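Local coordinates for protein putative Transcriptional Regulator (Rhodococcus sp., PDB 2IA2) that probably binds DNA through an N-terminal helix-turn-helix domain and regulates transcription in response to a small molecule, as in other IclR-family regulators, at residues I27-F30 with R36-L39; Q97-K102 with E257-T262; S104-E109 with I246-V251. All blocks are in the same frame, centred on the assembly; numbering follows the deposited sequence.

Interaction 1 of 3, residues I27-F30 with R36-L39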
ATOM      1  N   ILE A  27     -17.365  -1.278  10.637  1.00 24.25           N
ATOM      2  CA  ILE A  27     -15.917  -1.042  10.749  1.00 23.08           C
ATOM      3  C   ILE A  27     -15.587   0.188   9.907  1.00 24.31           C
ATOM      4  O   ILE A  27     -14.839   1.054  10.373  1.00 23.75           O
ATOM      5  CB  ILE A  27     -15.073  -2.247  10.187  1.00 23.46           C
ATOM      6  CG1 ILE A  27     -15.215  -3.463  11.099  1.00 23.97           C
ATOM      7  CG2 ILE A  27     -13.593  -1.858   9.999  1.00 23.97           C
ATOM      8  CD1 ILE A  27     -14.581  -4.740  10.542  1.00 22.39           C
ATOM      9  N   ARG A  28     -16.170   0.287   8.696  1.00 23.74           N
ATOM     10  CA  ARG A  28     -15.848   1.408   7.779  1.00 25.28           C
ATOM     11  C   ARG A  28     -16.358   2.785   8.267  1.00 25.33           C
ATOM     12  O   ARG A  28     -15.917   3.830   7.755  1.00 26.80           O
ATOM     13  CB  ARG A  28     -16.477   1.190   6.364  1.00 25.34           C
ATOM     14  CG  ARG A  28     -15.978  -0.003   5.594  1.00 29.73           C
ATOM     15  CD  ARG A  28     -14.783   0.235   4.773  1.00 31.15           C
ATOM     16  NE  ARG A  28     -14.824   1.426   3.902  1.00 33.14           N
ATOM     17  CZ  ARG A  28     -15.009   1.391   2.581  1.00 34.94           C
ATOM     18  NH1 ARG A  28     -15.235   0.241   1.972  1.00 32.88           N
ATOM     19  NH2 ARG A  28     -14.963   2.514   1.871  1.00 35.10           N
ATOM     20  N   CYS A  29     -17.295   2.804   9.199  1.00 23.72           N
ATOM     21  CA  CYS A  29     -17.865   4.091   9.623  1.00 24.76           C
ATOM     22  C   CYS A  29     -16.936   4.911  10.542  1.00 25.41           C
ATOM     23  O   CYS A  29     -17.198   6.077  10.777  1.00 26.78           O
ATOM     24  CB  CYS A  29     -19.313   3.943  10.186  1.00 24.84           C
ATOM     25  SG  CYS A  29     -19.308   3.550  11.951  1.00 27.13           S
ATOM     26  N   PHE A  30     -15.836   4.316  11.015  1.00 23.67           N
ATOM     27  CA  PHE A  30     -14.749   5.060  11.690  1.00 24.33           C
ATOM     28  C   PHE A  30     -13.736   5.707  10.728  1.00 26.69           C
ATOM     29  O   PHE A  30     -13.331   5.132   9.719  1.00 27.26           O
ATOM     30  CB  PHE A  30     -14.067   4.151  12.737  1.00 23.04           C
ATOM     31  CG  PHE A  30     -15.064   3.525  13.698  1.00 22.70           C
ATOM     32  CD1 PHE A  30     -15.646   2.322  13.399  1.00 23.81           C
ATOM     33  CD2 PHE A  30     -15.470   4.192  14.863  1.00 26.89           C
ATOM     34  CE1 PHE A  30     -16.632   1.731  14.223  1.00 23.70           C
ATOM     35  CE2 PHE A  30     -16.468   3.607  15.738  1.00 25.23           C
ATOM     36  CZ  PHE A  30     -17.015   2.379  15.427  1.00 26.44           C
ATOM     37  N   ARG A  36     -14.256   8.025  17.524  1.00 36.74           N
ATOM     38  CA  ARG A  36     -15.053   7.246  18.446  1.00 37.67           C
ATOM     39  C   ARG A  36     -16.523   7.541  18.108  1.00 35.79           C
ATOM     40  O   ARG A  36     -16.841   8.652  17.696  1.00 34.63           O
ATOM     41  CB  ARG A  36     -14.752   7.631  19.901  1.00 38.69           C
ATOM     42  CG  ARG A  36     -13.308   7.310  20.310  1.00 43.76           C
ATOM     43  CD  ARG A  36     -13.089   7.309  21.845  1.00 46.22           C
ATOM     44  NE  ARG A  36     -11.823   6.602  22.164  1.00 59.50           N
ATOM     45  CZ  ARG A  36     -11.449   6.189  23.383  1.00 63.97           C
ATOM     46  NH1 ARG A  36     -12.235   6.402  24.444  1.00 66.88           N
ATOM     47  NH2 ARG A  36     -10.286   5.558  23.546  1.00 65.58           N
ATOM     48  N   ARG A  37     -17.413   6.571  18.304  1.00 33.12           N
ATOM     49  CA  ARG A  37     -18.830   6.831  18.043  1.00 34.20           C
ATOM     50  C   ARG A  37     -19.736   6.189  19.077  1.00 33.54           C
ATOM     51  O   ARG A  37     -19.389   5.122  19.616  1.00 32.94           O
ATOM     52  CB  ARG A  37     -19.241   6.305  16.659  1.00 32.57           C
ATOM     53  CG  ARG A  37     -18.664   7.023  15.437  1.00 34.36           C
ATOM     54  CD  ARG A  37     -19.417   6.451  14.262  1.00 35.06           C
ATOM     55  NE  ARG A  37     -19.003   6.864  12.935  1.00 32.95           N
ATOM     56  CZ  ARG A  37     -19.585   7.822  12.221  1.00 33.95           C
ATOM     57  NH1 ARG A  37     -20.547   8.561  12.743  1.00 34.14           N
ATOM     58  NH2 ARG A  37     -19.165   8.091  10.989  1.00 31.64           N
ATOM     59  N   THR A  38     -20.881   6.826  19.357  1.00 33.34           N
ATOM     60  CA  THR A  38     -21.891   6.204  20.235  1.00 33.60           C
ATOM     61  C   THR A  38     -22.669   5.176  19.409  1.00 31.82           C
ATOM     62  O   THR A  38     -22.615   5.204  18.161  1.00 31.16           O
ATOM     63  CB  THR A  38     -22.942   7.204  20.748  1.00 34.76           C
ATOM     64  OG1 THR A  38     -23.506   7.859  19.606  1.00 34.02           O
ATOM     65  CG2 THR A  38     -22.343   8.244  21.707  1.00 36.29           C
ATOM     66  N   LEU A  39     -23.384   4.282  20.088  1.00 31.07           N
ATOM     67  CA  LEU A  39     -24.353   3.427  19.423  1.00 30.17           C
ATOM     68  C   LEU A  39     -25.304   4.170  18.446  1.00 30.83           C
ATOM     69  O   LEU A  39     -25.443   3.774  17.297  1.00 30.65           O
ATOM     70  CB  LEU A  39     -25.148   2.603  20.453  1.00 30.68           C
ATOM     71  CG  LEU A  39     -26.165   1.585  19.920  1.00 30.93           C
ATOM     72  CD1 LEU A  39     -25.559   0.562  18.920  1.00 29.11           C
ATOM     73  CD2 LEU A  39     -26.892   0.836  21.033  1.00 30.55           C
TER

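Interaction 2 of 3, residues Q97-K102 with E257-T262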
ATOM      1  N   GLN A  97      -2.512  -5.402 -13.213  1.00 25.19           N
ATOM      2  CA  GLN A  97      -2.942  -6.676 -13.835  1.00 25.93           C
ATOM      3  C   GLN A  97      -4.460  -6.969 -13.897  1.00 26.41           C
ATOM      4  O   GLN A  97      -4.979  -7.175 -14.981  1.00 27.08           O
ATOM      5  CB  GLN A  97      -2.129  -7.890 -13.317  1.00 27.12           C
ATOM      6  CG  GLN A  97      -2.135  -9.115 -14.264  1.00 28.17           C
ATOM      7  CD  GLN A  97      -1.475  -8.809 -15.625  1.00 30.78           C
ATOM      8  OE1 GLN A  97      -0.494  -8.076 -15.704  1.00 32.06           O
ATOM      9  NE2 GLN A  97      -1.987  -9.396 -16.665  1.00 30.70           N
ATOM     10  N   PRO A  98      -5.172  -7.024 -12.748  1.00 26.91           N
ATOM     11  CA  PRO A  98      -6.587  -7.378 -12.859  1.00 27.47           C
ATOM     12  C   PRO A  98      -7.378  -6.365 -13.717  1.00 27.19           C
ATOM     13  O   PRO A  98      -8.356  -6.732 -14.349  1.00 28.48           O
ATOM     14  CB  PRO A  98      -7.100  -7.394 -11.408  1.00 28.33           C
ATOM     15  CG  PRO A  98      -5.976  -6.990 -10.540  1.00 28.86           C
ATOM     16  CD  PRO A  98      -4.733  -6.791 -11.347  1.00 27.60           C
ATOM     17  N   HIS A  99      -6.922  -5.133 -13.768  1.00 25.80           N
ATOM     18  CA  HIS A  99      -7.587  -4.123 -14.532  1.00 24.93           C
ATOM     19  C   HIS A  99      -7.309  -4.286 -16.014  1.00 24.06           C
ATOM     20  O   HIS A  99      -8.172  -4.131 -16.792  1.00 25.12           O
ATOM     21  CB  HIS A  99      -7.213  -2.734 -14.051  1.00 24.41           C
ATOM     22  CG  HIS A  99      -7.617  -2.457 -12.643  1.00 24.75           C
ATOM     23  ND1 HIS A  99      -8.921  -2.358 -12.248  1.00 26.92           N
ATOM     24  CD2 HIS A  99      -6.883  -2.288 -11.534  1.00 22.80           C
ATOM     25  CE1 HIS A  99      -8.975  -2.133 -10.958  1.00 22.47           C
ATOM     26  NE2 HIS A  99      -7.747  -2.083 -10.501  1.00 26.59           N
ATOM     27  N   LEU A 100      -6.099  -4.658 -16.360  1.00 22.60           N
ATOM     28  CA  LEU A 100      -5.779  -5.035 -17.757  1.00 24.20           C
ATOM     29  C   LEU A 100      -6.566  -6.229 -18.192  1.00 24.24           C
ATOM     30  O   LEU A 100      -7.026  -6.281 -19.339  1.00 23.90           O
ATOM     31  CB  LEU A 100      -4.290  -5.339 -17.934  1.00 22.86           C
ATOM     32  CG  LEU A 100      -3.380  -4.132 -17.678  1.00 24.51           C
ATOM     33  CD1 LEU A 100      -1.920  -4.525 -18.049  1.00 19.23           C
ATOM     34  CD2 LEU A 100      -3.853  -2.842 -18.376  1.00 19.30           C
ATOM     35  N   GLU A 101      -6.725  -7.205 -17.284  1.00 25.01           N
ATOM     36  CA  GLU A 101      -7.437  -8.422 -17.650  1.00 27.68           C
ATOM     37  C   GLU A 101      -8.874  -8.091 -17.976  1.00 27.80           C
ATOM     38  O   GLU A 101      -9.378  -8.571 -18.981  1.00 29.90           O
ATOM     39  CB  GLU A 101      -7.416  -9.501 -16.572  1.00 28.21           C
ATOM     40  CG  GLU A 101      -6.065 -10.143 -16.329  1.00 33.40           C
ATOM     41  CD  GLU A 101      -5.602 -11.092 -17.459  1.00 39.83           C
ATOM     42  OE1 GLU A 101      -6.409 -11.592 -18.319  1.00 40.24           O
ATOM     43  OE2 GLU A 101      -4.374 -11.331 -17.471  1.00 42.12           O
ATOM     44  N   LYS A 102      -9.527  -7.264 -17.158  1.00 28.55           N
ATOM     45  CA  LYS A 102     -10.909  -6.824 -17.424  1.00 30.15           C
ATOM     46  C   LYS A 102     -11.008  -6.041 -18.722  1.00 28.72           C
ATOM     47  O   LYS A 102     -11.905  -6.292 -19.508  1.00 29.83           O
ATOM     48  CB  LYS A 102     -11.527  -6.032 -16.250  1.00 30.03           C
ATOM     49  CG  LYS A 102     -11.605  -6.874 -14.947  1.00 35.34           C
ATOM     50  CD  LYS A 102     -12.074  -6.136 -13.637  1.00 35.21           C
ATOM     51  CE  LYS A 102     -11.480  -6.799 -12.311  1.00 42.07           C
ATOM     52  NZ  LYS A 102     -10.414  -5.945 -11.487  1.00 48.42           N
ATOM     53  N   GLU A 257      -5.297   4.029 -11.191  1.00 25.10           N
ATOM     54  CA  GLU A 257      -4.937   5.182 -10.341  1.00 26.41           C
ATOM     55  C   GLU A 257      -5.499   5.090  -8.942  1.00 24.82           C
ATOM     56  O   GLU A 257      -4.800   5.360  -7.979  1.00 24.43           O
ATOM     57  CB  GLU A 257      -5.502   6.484 -10.920  1.00 26.69           C
ATOM     58  CG  GLU A 257      -4.676   6.934 -12.050  1.00 30.74           C
ATOM     59  CD  GLU A 257      -5.150   8.275 -12.627  1.00 33.29           C
ATOM     60  OE1 GLU A 257      -6.282   8.712 -12.316  1.00 35.98           O
ATOM     61  OE2 GLU A 257      -4.385   8.866 -13.402  1.00 30.68           O
ATOM     62  N   GLN A 258      -6.776   4.755  -8.861  1.00 24.70           N
ATOM     63  CA  GLN A 258      -7.474   4.801  -7.597  1.00 25.98           C
ATOM     64  C   GLN A 258      -6.919   3.690  -6.717  1.00 25.18           C
ATOM     65  O   GLN A 258      -6.691   3.909  -5.554  1.00 24.22           O
ATOM     66  CB  GLN A 258      -8.963   4.589  -7.767  1.00 25.14           C
ATOM     67  CG  GLN A 258      -9.643   5.750  -8.424  1.00 34.66           C
ATOM     68  CD  GLN A 258     -11.141   5.626  -8.377  1.00 42.55           C
ATOM     69  OE1 GLN A 258     -11.696   4.655  -7.818  1.00 46.01           O
ATOM     70  NE2 GLN A 258     -11.815   6.605  -8.945  1.00 45.08           N
ATOM     71  N   ASP A 259      -6.684   2.509  -7.292  1.00 24.80           N
ATOM     72  CA  ASP A 259      -6.123   1.378  -6.518  1.00 24.87           C
ATOM     73  C   ASP A 259      -4.700   1.672  -6.075  1.00 24.43           C
ATOM     74  O   ASP A 259      -4.246   1.281  -4.996  1.00 24.07           O
ATOM     75  CB  ASP A 259      -6.163   0.058  -7.348  1.00 25.29           C
ATOM     76  CG  ASP A 259      -7.501  -0.688  -7.208  1.00 27.60           C
ATOM     77  OD1 ASP A 259      -8.362  -0.227  -6.422  1.00 28.09           O
ATOM     78  OD2 ASP A 259      -7.658  -1.754  -7.821  1.00 27.39           O
ATOM     79  N   LEU A 260      -3.968   2.328  -6.935  1.00 25.81           N
ATOM     80  CA  LEU A 260      -2.570   2.577  -6.642  1.00 28.63           C
ATOM     81  C   LEU A 260      -2.519   3.550  -5.482  1.00 28.05           C
ATOM     82  O   LEU A 260      -1.681   3.436  -4.609  1.00 29.18           O
ATOM     83  CB  LEU A 260      -1.895   3.158  -7.868  1.00 28.25           C
ATOM     84  CG  LEU A 260      -0.386   3.162  -8.076  1.00 32.71           C
ATOM     85  CD1 LEU A 260       0.244   1.729  -8.088  1.00 31.68           C
ATOM     86  CD2 LEU A 260      -0.200   3.867  -9.460  1.00 32.36           C
ATOM     87  N   ALA A 261      -3.436   4.502  -5.468  1.00 27.79           N
ATOM     88  CA  ALA A 261      -3.462   5.483  -4.406  1.00 28.46           C
ATOM     89  C   ALA A 261      -3.803   4.808  -3.087  1.00 28.18           C
ATOM     90  O   ALA A 261      -3.191   5.124  -2.085  1.00 29.37           O
ATOM     91  CB  ALA A 261      -4.471   6.662  -4.712  1.00 28.18           C
ATOM     92  N   THR A 262      -4.771   3.893  -3.097  1.00 26.80           N
ATOM     93  CA  THR A 262      -5.189   3.194  -1.882  1.00 26.68           C
ATOM     94  C   THR A 262      -4.066   2.333  -1.283  1.00 26.73           C
ATOM     95  O   THR A 262      -3.867   2.275  -0.056  1.00 26.72           O
ATOM     96  CB  THR A 262      -6.417   2.307  -2.194  1.00 27.15           C
ATOM     97  OG1 THR A 262      -7.444   3.136  -2.760  1.00 27.82           O
ATOM     98  CG2 THR A 262      -6.966   1.587  -0.964  1.00 26.90           C
TER

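Interaction 3 of 3, residues S104-E109 with I246-V251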
ATOM      1  N   SER A 104      -8.915  -5.974 -21.452  1.00 28.59           N
ATOM      2  CA  SER A 104      -8.680  -6.883 -22.566  1.00 29.88           C
ATOM      3  C   SER A 104      -9.827  -7.818 -22.865  1.00 31.27           C
ATOM      4  O   SER A 104     -10.135  -8.085 -24.034  1.00 31.19           O
ATOM      5  CB  SER A 104      -7.371  -7.623 -22.426  1.00 29.60           C
ATOM      6  OG  SER A 104      -6.305  -6.772 -22.895  1.00 31.99           O
ATOM      7  N   HIS A 105     -10.480  -8.287 -21.820  1.00 32.17           N
ATOM      8  CA  HIS A 105     -11.595  -9.208 -21.980  1.00 34.00           C
ATOM      9  C   HIS A 105     -12.812  -8.468 -22.482  1.00 34.23           C
ATOM     10  O   HIS A 105     -13.620  -9.046 -23.203  1.00 36.06           O
ATOM     11  CB  HIS A 105     -11.936  -9.950 -20.681  1.00 34.53           C
ATOM     12  CG  HIS A 105     -13.114 -10.857 -20.824  1.00 42.70           C
ATOM     13  ND1 HIS A 105     -13.083 -12.008 -21.594  1.00 49.03           N
ATOM     14  CD2 HIS A 105     -14.392 -10.742 -20.372  1.00 48.26           C
ATOM     15  CE1 HIS A 105     -14.283 -12.570 -21.597  1.00 50.47           C
ATOM     16  NE2 HIS A 105     -15.093 -11.827 -20.853  1.00 50.89           N
ATOM     17  N   LYS A 106     -12.949  -7.197 -22.117  1.00 32.90           N
ATOM     18  CA  LYS A 106     -14.070  -6.390 -22.588  1.00 33.61           C
ATOM     19  C   LYS A 106     -13.967  -6.022 -24.091  1.00 33.85           C
ATOM     20  O   LYS A 106     -14.926  -6.152 -24.818  1.00 34.75           O
ATOM     21  CB  LYS A 106     -14.209  -5.120 -21.731  1.00 32.93           C
ATOM     22  CG  LYS A 106     -15.399  -4.309 -22.102  1.00 35.35           C
ATOM     23  CD  LYS A 106     -15.303  -2.991 -21.460  1.00 36.48           C
ATOM     24  CE  LYS A 106     -16.631  -2.303 -21.552  1.00 40.02           C
ATOM     25  NZ  LYS A 106     -16.477  -0.891 -21.089  1.00 40.48           N
ATOM     26  N   VAL A 107     -12.807  -5.547 -24.535  1.00 32.40           N
ATOM     27  CA  VAL A 107     -12.635  -5.054 -25.911  1.00 30.99           C
ATOM     28  C   VAL A 107     -11.922  -6.029 -26.859  1.00 31.51           C
ATOM     29  O   VAL A 107     -11.839  -5.768 -28.075  1.00 30.66           O
ATOM     30  CB  VAL A 107     -11.902  -3.652 -25.928  1.00 30.86           C
ATOM     31  CG1 VAL A 107     -12.634  -2.646 -25.001  1.00 28.58           C
ATOM     32  CG2 VAL A 107     -10.378  -3.763 -25.574  1.00 28.20           C
ATOM     33  N   HIS A 108     -11.432  -7.143 -26.310  1.00 31.04           N
ATOM     34  CA  HIS A 108     -10.768  -8.209 -27.063  1.00 32.09           C
ATOM     35  C   HIS A 108      -9.569  -7.710 -27.832  1.00 31.71           C
ATOM     36  O   HIS A 108      -9.416  -8.002 -29.048  1.00 31.19           O
ATOM     37  CB  HIS A 108     -11.750  -8.915 -28.030  1.00 35.63           C
ATOM     38  CG  HIS A 108     -12.949  -9.458 -27.334  1.00 41.23           C
ATOM     39  ND1 HIS A 108     -12.855 -10.451 -26.381  1.00 43.97           N
ATOM     40  CD2 HIS A 108     -14.249  -9.080 -27.368  1.00 46.01           C
ATOM     41  CE1 HIS A 108     -14.056 -10.690 -25.885  1.00 48.75           C
ATOM     42  NE2 HIS A 108     -14.920  -9.872 -26.467  1.00 49.66           N
ATOM     43  N   GLU A 109      -8.738  -6.941 -27.129  1.00 30.35           N
ATOM     44  CA  GLU A 109      -7.520  -6.361 -27.702  1.00 29.38           C
ATOM     45  C   GLU A 109      -6.448  -6.383 -26.611  1.00 28.55           C
ATOM     46  O   GLU A 109      -6.748  -6.285 -25.414  1.00 27.16           O
ATOM     47  CB  GLU A 109      -7.729  -4.917 -28.209  1.00 29.56           C
ATOM     48  CG  GLU A 109      -8.779  -4.654 -29.320  1.00 30.13           C
ATOM     49  CD  GLU A 109      -8.520  -5.436 -30.621  1.00 33.67           C
ATOM     50  OE1 GLU A 109      -7.364  -5.867 -30.893  1.00 33.30           O
ATOM     51  OE2 GLU A 109      -9.493  -5.623 -31.377  1.00 34.24           O
ATOM     52  N   ILE A 246     -11.422   3.845 -26.675  1.00 27.54           N
ATOM     53  CA  ILE A 246     -10.800   4.878 -25.861  1.00 28.01           C
ATOM     54  C   ILE A 246     -11.637   5.144 -24.574  1.00 27.38           C
ATOM     55  O   ILE A 246     -11.066   5.304 -23.540  1.00 27.64           O
ATOM     56  CB  ILE A 246     -10.517   6.173 -26.677  1.00 28.63           C
ATOM     57  CG1 ILE A 246      -9.380   5.908 -27.667  1.00 28.04           C
ATOM     58  CG2 ILE A 246     -10.230   7.412 -25.707  1.00 29.21           C
ATOM     59  CD1 ILE A 246      -9.215   6.978 -28.747  1.00 29.03           C
ATOM     60  N   PRO A 247     -12.997   5.150 -24.634  1.00 28.59           N
ATOM     61  CA  PRO A 247     -13.784   5.313 -23.382  1.00 27.74           C
ATOM     62  C   PRO A 247     -13.434   4.301 -22.297  1.00 27.14           C
ATOM     63  O   PRO A 247     -13.308   4.663 -21.138  1.00 27.37           O
ATOM     64  CB  PRO A 247     -15.240   5.100 -23.855  1.00 28.97           C
ATOM     65  CG  PRO A 247     -15.199   5.602 -25.310  1.00 28.79           C
ATOM     66  CD  PRO A 247     -13.891   5.055 -25.820  1.00 28.65           C
ATOM     67  N   SER A 248     -13.283   3.040 -22.677  1.00 27.73           N
ATOM     68  CA  SER A 248     -12.911   1.998 -21.721  1.00 28.46           C
ATOM     69  C   SER A 248     -11.497   2.186 -21.224  1.00 26.79           C
ATOM     70  O   SER A 248     -11.247   2.021 -20.057  1.00 26.60           O
ATOM     71  CB  SER A 248     -13.072   0.611 -22.368  1.00 28.12           C
ATOM     72  OG  SER A 248     -14.425   0.421 -22.664  1.00 28.75           O
ATOM     73  N   LEU A 249     -10.576   2.524 -22.131  1.00 26.66           N
ATOM     74  CA  LEU A 249      -9.183   2.812 -21.756  1.00 25.38           C
ATOM     75  C   LEU A 249      -9.118   3.913 -20.656  1.00 24.90           C
ATOM     76  O   LEU A 249      -8.401   3.780 -19.667  1.00 23.02           O
ATOM     77  CB  LEU A 249      -8.391   3.191 -23.016  1.00 25.18           C
ATOM     78  CG  LEU A 249      -6.942   3.644 -22.730  1.00 27.85           C
ATOM     79  CD1 LEU A 249      -6.146   2.525 -22.138  1.00 27.75           C
ATOM     80  CD2 LEU A 249      -6.282   4.144 -23.972  1.00 30.50           C
ATOM     81  N   ARG A 250      -9.918   4.981 -20.798  1.00 26.15           N
ATOM     82  CA  ARG A 250      -9.961   6.049 -19.791  1.00 26.93           C
ATOM     83  C   ARG A 250     -10.404   5.562 -18.434  1.00 26.27           C
ATOM     84  O   ARG A 250      -9.833   5.940 -17.386  1.00 27.30           O
ATOM     85  CB  ARG A 250     -10.854   7.221 -20.255  1.00 26.20           C
ATOM     86  CG  ARG A 250     -10.166   8.177 -21.205  1.00 27.28           C
ATOM     87  CD  ARG A 250     -11.151   9.336 -21.528  1.00 30.68           C
ATOM     88  NE  ARG A 250     -10.765  10.145 -22.686  1.00 30.57           N
ATOM     89  CZ  ARG A 250      -9.939  11.192 -22.605  1.00 34.57           C
ATOM     90  NH1 ARG A 250      -9.397  11.548 -21.430  1.00 31.82           N
ATOM     91  NH2 ARG A 250      -9.626  11.872 -23.703  1.00 35.56           N
ATOM     92  N   VAL A 251     -11.430   4.711 -18.434  1.00 27.53           N
ATOM     93  CA  VAL A 251     -11.966   4.173 -17.187  1.00 26.45           C
ATOM     94  C   VAL A 251     -10.949   3.231 -16.526  1.00 25.76           C
ATOM     95  O   VAL A 251     -10.796   3.244 -15.323  1.00 26.52           O
ATOM     96  CB  VAL A 251     -13.353   3.517 -17.397  1.00 27.48           C
ATOM     97  CG1 VAL A 251     -13.828   2.854 -16.122  1.00 28.20           C
ATOM     98  CG2 VAL A 251     -14.423   4.606 -17.811  1.00 27.78           C
TER

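Interaction 1 of 3, residues I27-F30 with R36-L39
Arg37 reaches back across the turn to the carbonyl of Cys29, and nearly everything in this contact between residues 36-39 and 27-30 depends on that one side chain. Arg36, which comes first, starts out away from residues 27-30. At Arg37 the chain runs extended from CG to NE, long enough to bring the guanidinium edge to the peptide oxygen. Two nitrogens close on that single atom side-on: NH2 lies 2.8 Å from Cys29 O and in the carbonyl plane, whereas NE, 2.9 Å from the same oxygen, stands well above that plane. Since Cys29 O lies in the guanidinium plane, the double grip should resist rotation of the group. The other nitrogen, NH1, forms a salt bridge with Asp41, which helps fix the arginine further. Beside the guanidinium, Cys29 SG sits 3.5 Å from Arg37 NE and also covers one face of the Phe30 ring, offset toward its rim. Arg37 CB meets that ring obliquely, 4.0 Å from Phe30 CE2. Thr38 then serves as N-cap, its OG1 bonded to Asp41 N. The contact thus ties the residues around the C-terminal part of helix 18-28 to the short, weakly bonded strand 37-38 within the helix-turn-helix domain, with Cys29 resting on helix 39-46 and Phe30 on Leu75 of strand 72-75.

Interaction 2 of 3, residues Q97-K102 with E257-T262
A histidine-carboxylate hydrogen bond between helices 92-107 and 246-264 makes up this contact: His99, whose segment falls in the IclR C-terminal family region, meets Asp259. The donor is NE2, at the far end of the imidazole, and it lies 2.7 Å from Asp259 OD2 with a fairly straight N-H...O angle of 159°. The two flat groups use this bond differently. From the histidine side the acceptor is at the ring edge, almost exactly in the ring plane, while from the aspartate side NE2 arrives above the carboxylate plane, 45° out of it. The planes of ring and carboxylate are 51° apart, and ring carbon CE1 follows NE2 toward the same oxygen, at 3.4 Å from Asp259 OD2. With CG anti to its own carbonyl carbon, His99 sends the ring toward helix 246-264.

Consistent with a GAF-like fold, the two helices lie against the antiparallel sheet, Leu100 packing on Val227 and Leu260 on Val224. The backbones remain well separated here, with His99 CA and Asp259 CA 9.8 Å apart, so the imidazole and the short aspartate side chain together span the distance. Lys102 NZ is 6.2 Å from Asp259 OD2, too far for contact but near enough that its charge may help stabilise the carboxylate. Farther along helix 246-264, Thr262 OG1 bonds back to Gln258 O at 3.0 Å, on the opposite face of that carbonyl from Thr262 N. Pro77 of the second subunit packs against both Asp259 and Thr262.

Interaction 3 of 3, residues S104-E109 with I246-V251
Lys106 and Ser248 meet tip to tip, the long amine of helix 92-107 coming down on the short hydroxyl of the neighbouring helix 246-264. The lysine leaves its backbone with CG opposite the N (chi1 -176°) and continues extended to its end, a straight shaft that carries NZ over to the serine. There NZ donates to Ser248 OG at 2.9 Å. The last methylenes run past the same oxygen, with Lys106 CD and CE each 3.7 Å from Ser248 OG, so the methylenes as well as the ammonium lie beside the hydroxyl. Held anti to its own carbonyl carbon, Ser248 OG is set toward Lys106, and its CB is turned to a second partner: Val107 CG1 lies 4.2 Å from Ser248 CB. One small residue therefore takes a polar contact from Lys106 and an apolar one from Val107. With an alanine in place of Ser248, the ammonium group of Lys106 is likely to lose its hydroxyl partner, its chain freer to turn. The helices approach closely here, Val107 CA being 8.2 Å from Ser248 CA. This is where helix 92-107 ends, His108 leaving it with positive phi, and where helix 246-264 begins. Val107 also touches Leu245, while Leu249, one residue beyond Ser248, packs onto strands 209-217 and 223-232 of the sheet.

In the fold
Interactions 2 and 3 hold the same two helices, 92-107 and 246-264, at points whose centres are about 13 Å apart, whereas interaction 1 belongs to the helix-turn-helix domain, its centre about 29 Å from that of interaction 2. Their chemistry differs without tracking burial. Interaction 1, a largely buried contact, has an arginine bonded to a backbone carbonyl beside a sulfur and an aromatic ring, while interactions 2 and 3 each join side chain to side chain. Interaction 3 is buried on its serine and valine side, with an exposed lysine at its margin. Interaction 2 lies at the surface and bridges more widely spaced backbones. Interactions 1 and 2 also touch the second subunit; interaction 3 does not.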